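Local atomic coordinates of putative peptide ABC-transport system periplasmic peptide-binding protein (Campylobacter jejuni, PDB entry 4OEV), a protein that binds a nickel ion outside the cytoplasm, together with oxalate in the crystal, and probably delivers the metal to an ABC-type importer. Residues Leu122-Leu130 / Arg429-Arg437. Residues are numbered along the deposited sequence; the frame is centred on the assembly and turned at random.
Sequences LFKPYPAFL and RNTSNLEER
Asn430, the first residue past the end of helix 419-429, turns its amide onto the backbone of the loop 123-128. Its ND2 donates to Pro125 O at 3.0 Å, nearly straight (161° at the hydrogen), and the acceptor lies close to the amide plane. Asn430 CA also meets Pro125 O, at 3.1 Å, in a CA-H...O contact, while CG and CD of Lys124 slant across the Asn430 amide.

With CG anti to the backbone N (chi1 -174°), the Tyr126 ring crosses the Arg429 side chain, and its CE1 sits above one guanidinium face, displaced from the centre. The planes stand 67° apart, and both groups meet the same acid: Asp391 is salt-bridged to Arg429 NE and hydrogen-bonded to Tyr126 OH. Ala128 CB lies over one face of the ring, off its centre.

Pro127 wedges between carbonyls and a second arginine, its CD 3.1 Å from Arg429 O and its CG 3.2 Å from Thr431 O. One face of the Arg437 guanidinium lies against Pro127 CG, and its NH1 is salt-bridged to Asp389. Water 1 accepts from Ala128 N at 3.0 Å and donates to Arg429 O at 2.6 Å.

In this family 5 solute-binding protein, the turn between helices 419-429 and 434-450 is thus tied to the loop following strand 117-122. Arg429, salt-bridged to Asp391 and Glu105, probably stays charged and fixed in rotation, whereas Thr431 O is buried without a partner.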
loop_
_atom_site.group_PDB
_atom_site.type_symbol
_atom_site.label_atom_id
_atom_site.label_comp_id
_atom_site.label_asym_id
_atom_site.label_seq_id
_atom_site.Cartn_x
_atom_site.Cartn_y
_atom_site.Cartn_z
ATOM N N LEU A 122 -22.220 14.680 0.953
ATOM C CA LEU A 122 -20.947 14.965 0.280
ATOM C C LEU A 122 -21.071 16.182 -0.620
ATOM O O LEU A 122 -22.153 16.487 -1.101
ATOM C CB LEU A 122 -20.506 13.782 -0.543
ATOM C CG LEU A 122 -20.289 12.396 0.055
ATOM C CD1 LEU A 122 -19.850 11.486 -1.094
ATOM C CD2 LEU A 122 -19.239 12.499 1.143
ATOM N N PHE A 123 -19.954 16.845 -0.907
ATOM C CA PHE A 123 -19.980 17.969 -1.855
ATOM C C PHE A 123 -20.215 17.479 -3.295
ATOM O O PHE A 123 -20.940 18.097 -4.080
ATOM C CB PHE A 123 -18.667 18.750 -1.809
ATOM C CG PHE A 123 -18.419 19.481 -0.529
ATOM C CD1 PHE A 123 -19.113 20.636 -0.227
ATOM C CD2 PHE A 123 -17.450 19.032 0.356
ATOM C CE1 PHE A 123 -18.864 21.316 0.938
ATOM C CE2 PHE A 123 -17.206 19.706 1.535
ATOM C CZ PHE A 123 -17.912 20.848 1.820
ATOM N N LYS A 124 -19.521 16.402 -3.652
ATOM C CA LYS A 124 -19.603 15.814 -4.978
ATOM C C LYS A 124 -19.512 14.294 -4.803
ATOM O O LYS A 124 -19.099 13.821 -3.746
ATOM C CB LYS A 124 -18.500 16.386 -5.884
ATOM C CG LYS A 124 -17.152 16.458 -5.248
ATOM C CD LYS A 124 -16.212 17.359 -6.025
ATOM C CE LYS A 124 -15.554 18.371 -5.095
ATOM N NZ LYS A 124 -14.151 18.729 -5.532
ATOM N N PRO A 125 -19.895 13.515 -5.827
ATOM C CA PRO A 125 -19.884 12.058 -5.596
ATOM C C PRO A 125 -18.473 11.548 -5.302
ATOM O O PRO A 125 -17.513 12.116 -5.826
ATOM C CB PRO A 125 -20.407 11.480 -6.927
ATOM C CG PRO A 125 -21.071 12.662 -7.645
ATOM C CD PRO A 125 -20.316 13.869 -7.199
ATOM N N TYR A 126 -18.360 10.489 -4.493
ATOM C CA TYR A 126 -17.084 9.839 -4.212
ATOM C C TYR A 126 -17.403 8.383 -3.996
ATOM O O TYR A 126 -17.563 7.947 -2.856
ATOM C CB TYR A 126 -16.387 10.456 -2.982
ATOM C CG TYR A 126 -15.002 9.908 -2.727
ATOM C CD1 TYR A 126 -13.984 10.003 -3.700
ATOM C CD2 TYR A 126 -14.703 9.291 -1.519
ATOM C CE1 TYR A 126 -12.736 9.461 -3.460
ATOM C CE2 TYR A 126 -13.486 8.783 -1.270
ATOM C CZ TYR A 126 -12.477 8.870 -2.237
ATOM O OH TYR A 126 -11.248 8.329 -1.966
ATOM N N PRO A 127 -17.574 7.637 -5.097
ATOM C CA PRO A 127 -17.999 6.234 -5.022
ATOM C C PRO A 127 -17.059 5.403 -4.145
ATOM O O PRO A 127 -17.510 4.443 -3.512
ATOM C CB PRO A 127 -17.900 5.750 -6.471
ATOM C CG PRO A 127 -17.784 6.958 -7.315
ATOM C CD PRO A 127 -17.284 8.063 -6.478
ATOM N N ALA A 128 -15.795 5.804 -4.051
ATOM C CA ALA A 128 -14.835 5.062 -3.237
ATOM C C ALA A 128 -15.153 5.143 -1.738
ATOM O O ALA A 128 -14.488 4.506 -0.924
ATOM C CB ALA A 128 -13.428 5.556 -3.496
ATOM N N PHE A 129 -16.185 5.907 -1.365
ATOM C CA PHE A 129 -16.432 6.192 0.038
ATOM C C PHE A 129 -16.672 4.941 0.912
ATOM O O PHE A 129 -16.249 4.904 2.066
ATOM C CB PHE A 129 -17.686 7.121 0.178
ATOM C CG PHE A 129 -17.843 7.740 1.528
ATOM C CD1 PHE A 129 -16.738 8.199 2.230
ATOM C CD2 PHE A 129 -19.146 7.955 2.081
ATOM C CE1 PHE A 129 -16.870 8.783 3.478
ATOM C CE2 PHE A 129 -19.288 8.548 3.317
ATOM C CZ PHE A 129 -18.171 8.978 4.029
ATOM N N LEU A 130 -17.422 3.968 0.397
ATOM C CA LEU A 130 -17.719 2.768 1.183
ATOM C C LEU A 130 -16.429 1.982 1.427
ATOM O O LEU A 130 -16.226 1.462 2.523
ATOM C CB LEU A 130 -18.747 1.901 0.471
ATOM C CG LEU A 130 -20.159 2.493 0.562
ATOM C CD1 LEU A 130 -21.110 1.702 -0.324
ATOM C CD2 LEU A 130 -20.636 2.494 2.009
ATOM N N ARG A 429 -12.451 9.933 -9.670
ATOM C CA ARG A 429 -12.812 9.688 -8.278
ATOM C C ARG A 429 -14.134 10.367 -7.891
ATOM O O ARG A 429 -14.810 9.950 -6.918
ATOM C CB ARG A 429 -11.670 10.168 -7.346
ATOM C CG ARG A 429 -11.579 11.665 -7.157
ATOM C CD ARG A 429 -10.224 12.043 -6.622
ATOM N NE ARG A 429 -9.814 11.327 -5.400
ATOM C CZ ARG A 429 -9.675 11.923 -4.202
ATOM N NH1 ARG A 429 -9.252 11.246 -3.139
ATOM N NH2 ARG A 429 -9.944 13.220 -4.059
ATOM N N ASN A 430 -14.504 11.404 -8.647
ATOM C CA ASN A 430 -15.783 12.114 -8.355
ATOM C C ASN A 430 -16.912 11.858 -9.352
ATOM O O ASN A 430 -17.839 12.666 -9.450
ATOM C CB ASN A 430 -15.545 13.627 -8.274
ATOM C CG ASN A 430 -14.606 14.022 -7.141
ATOM O OD1 ASN A 430 -13.657 14.797 -7.353
ATOM N ND2 ASN A 430 -14.818 13.454 -5.952
ATOM N N THR A 431 -16.865 10.747 -10.085
ATOM C CA THR A 431 -17.966 10.369 -10.985
ATOM C C THR A 431 -18.584 9.050 -10.550
ATOM O O THR A 431 -17.855 8.066 -10.350
ATOM C CB THR A 431 -17.550 10.179 -12.444
ATOM O OG1 THR A 431 -16.943 11.382 -12.949
ATOM C CG2 THR A 431 -18.788 9.820 -13.290
ATOM N N SER A 432 -19.910 9.021 -10.419
ATOM C CA SER A 432 -20.639 7.826 -9.949
ATOM C C SER A 432 -20.745 6.683 -10.964
ATOM O O SER A 432 -20.605 5.518 -10.596
ATOM C CB SER A 432 -22.061 8.215 -9.506
ATOM O OG SER A 432 -22.002 8.913 -8.275
ATOM N N ASN A 433 -20.987 7.004 -12.236
ATOM C CA ASN A 433 -21.230 5.972 -13.245
ATOM C C ASN A 433 -19.962 5.142 -13.533
ATOM O O ASN A 433 -18.905 5.693 -13.916
ATOM C CB ASN A 433 -21.745 6.617 -14.531
ATOM C CG ASN A 433 -21.999 5.609 -15.626
ATOM O OD1 ASN A 433 -21.206 5.474 -16.554
ATOM N ND2 ASN A 433 -23.126 4.911 -15.538
ATOM N N LEU A 434 -20.051 3.833 -13.298
ATOM C CA LEU A 434 -18.885 2.953 -13.420
ATOM C C LEU A 434 -18.201 3.088 -14.777
ATOM O O LEU A 434 -16.980 3.216 -14.841
ATOM C CB LEU A 434 -19.288 1.496 -13.199
ATOM C CG LEU A 434 -18.264 0.348 -13.209
ATOM C CD1 LEU A 434 -17.178 0.522 -12.189
ATOM C CD2 LEU A 434 -18.936 -1.006 -13.035
ATOM N N GLU A 435 -18.989 3.164 -15.853
ATOM C CA GLU A 435 -18.417 3.195 -17.203
ATOM C C GLU A 435 -17.671 4.504 -17.463
ATOM O O GLU A 435 -16.628 4.545 -18.144
ATOM C CB GLU A 435 -19.518 3.008 -18.242
ATOM C CG GLU A 435 -19.949 1.571 -18.414
ATOM C CD GLU A 435 -20.703 1.038 -17.185
ATOM O OE1 GLU A 435 -20.293 -0.023 -16.643
ATOM O OE2 GLU A 435 -21.703 1.686 -16.769
ATOM N N GLU A 436 -18.210 5.572 -16.905
ATOM C CA GLU A 436 -17.542 6.850 -16.958
ATOM C C GLU A 436 -16.220 6.789 -16.210
ATOM O O GLU A 436 -15.199 7.260 -16.719
ATOM C CB GLU A 436 -18.436 7.937 -16.358
ATOM C CG GLU A 436 -19.213 8.703 -17.363
ATOM C CD GLU A 436 -19.735 10.002 -16.796
ATOM O OE1 GLU A 436 -19.056 11.041 -16.984
ATOM O OE2 GLU A 436 -20.795 9.983 -16.151
ATOM N N ARG A 437 -16.247 6.209 -15.009
ATOM C CA ARG A 437 -15.040 6.020 -14.199
ATOM C C ARG A 437 -13.971 5.289 -15.005
ATOM O O ARG A 437 -12.812 5.694 -15.044
ATOM C CB ARG A 437 -15.338 5.205 -12.926
ATOM C CG ARG A 437 -16.072 5.934 -11.802
ATOM C CD ARG A 437 -15.821 5.258 -10.450
ATOM N NE ARG A 437 -14.598 5.765 -9.793
ATOM C CZ ARG A 437 -14.070 5.254 -8.673
ATOM N NH1 ARG A 437 -14.656 4.220 -8.074
ATOM N NH2 ARG A 437 -12.970 5.779 -8.140
HETATM O O HOH W 1 -14.366 7.597 -5.943
#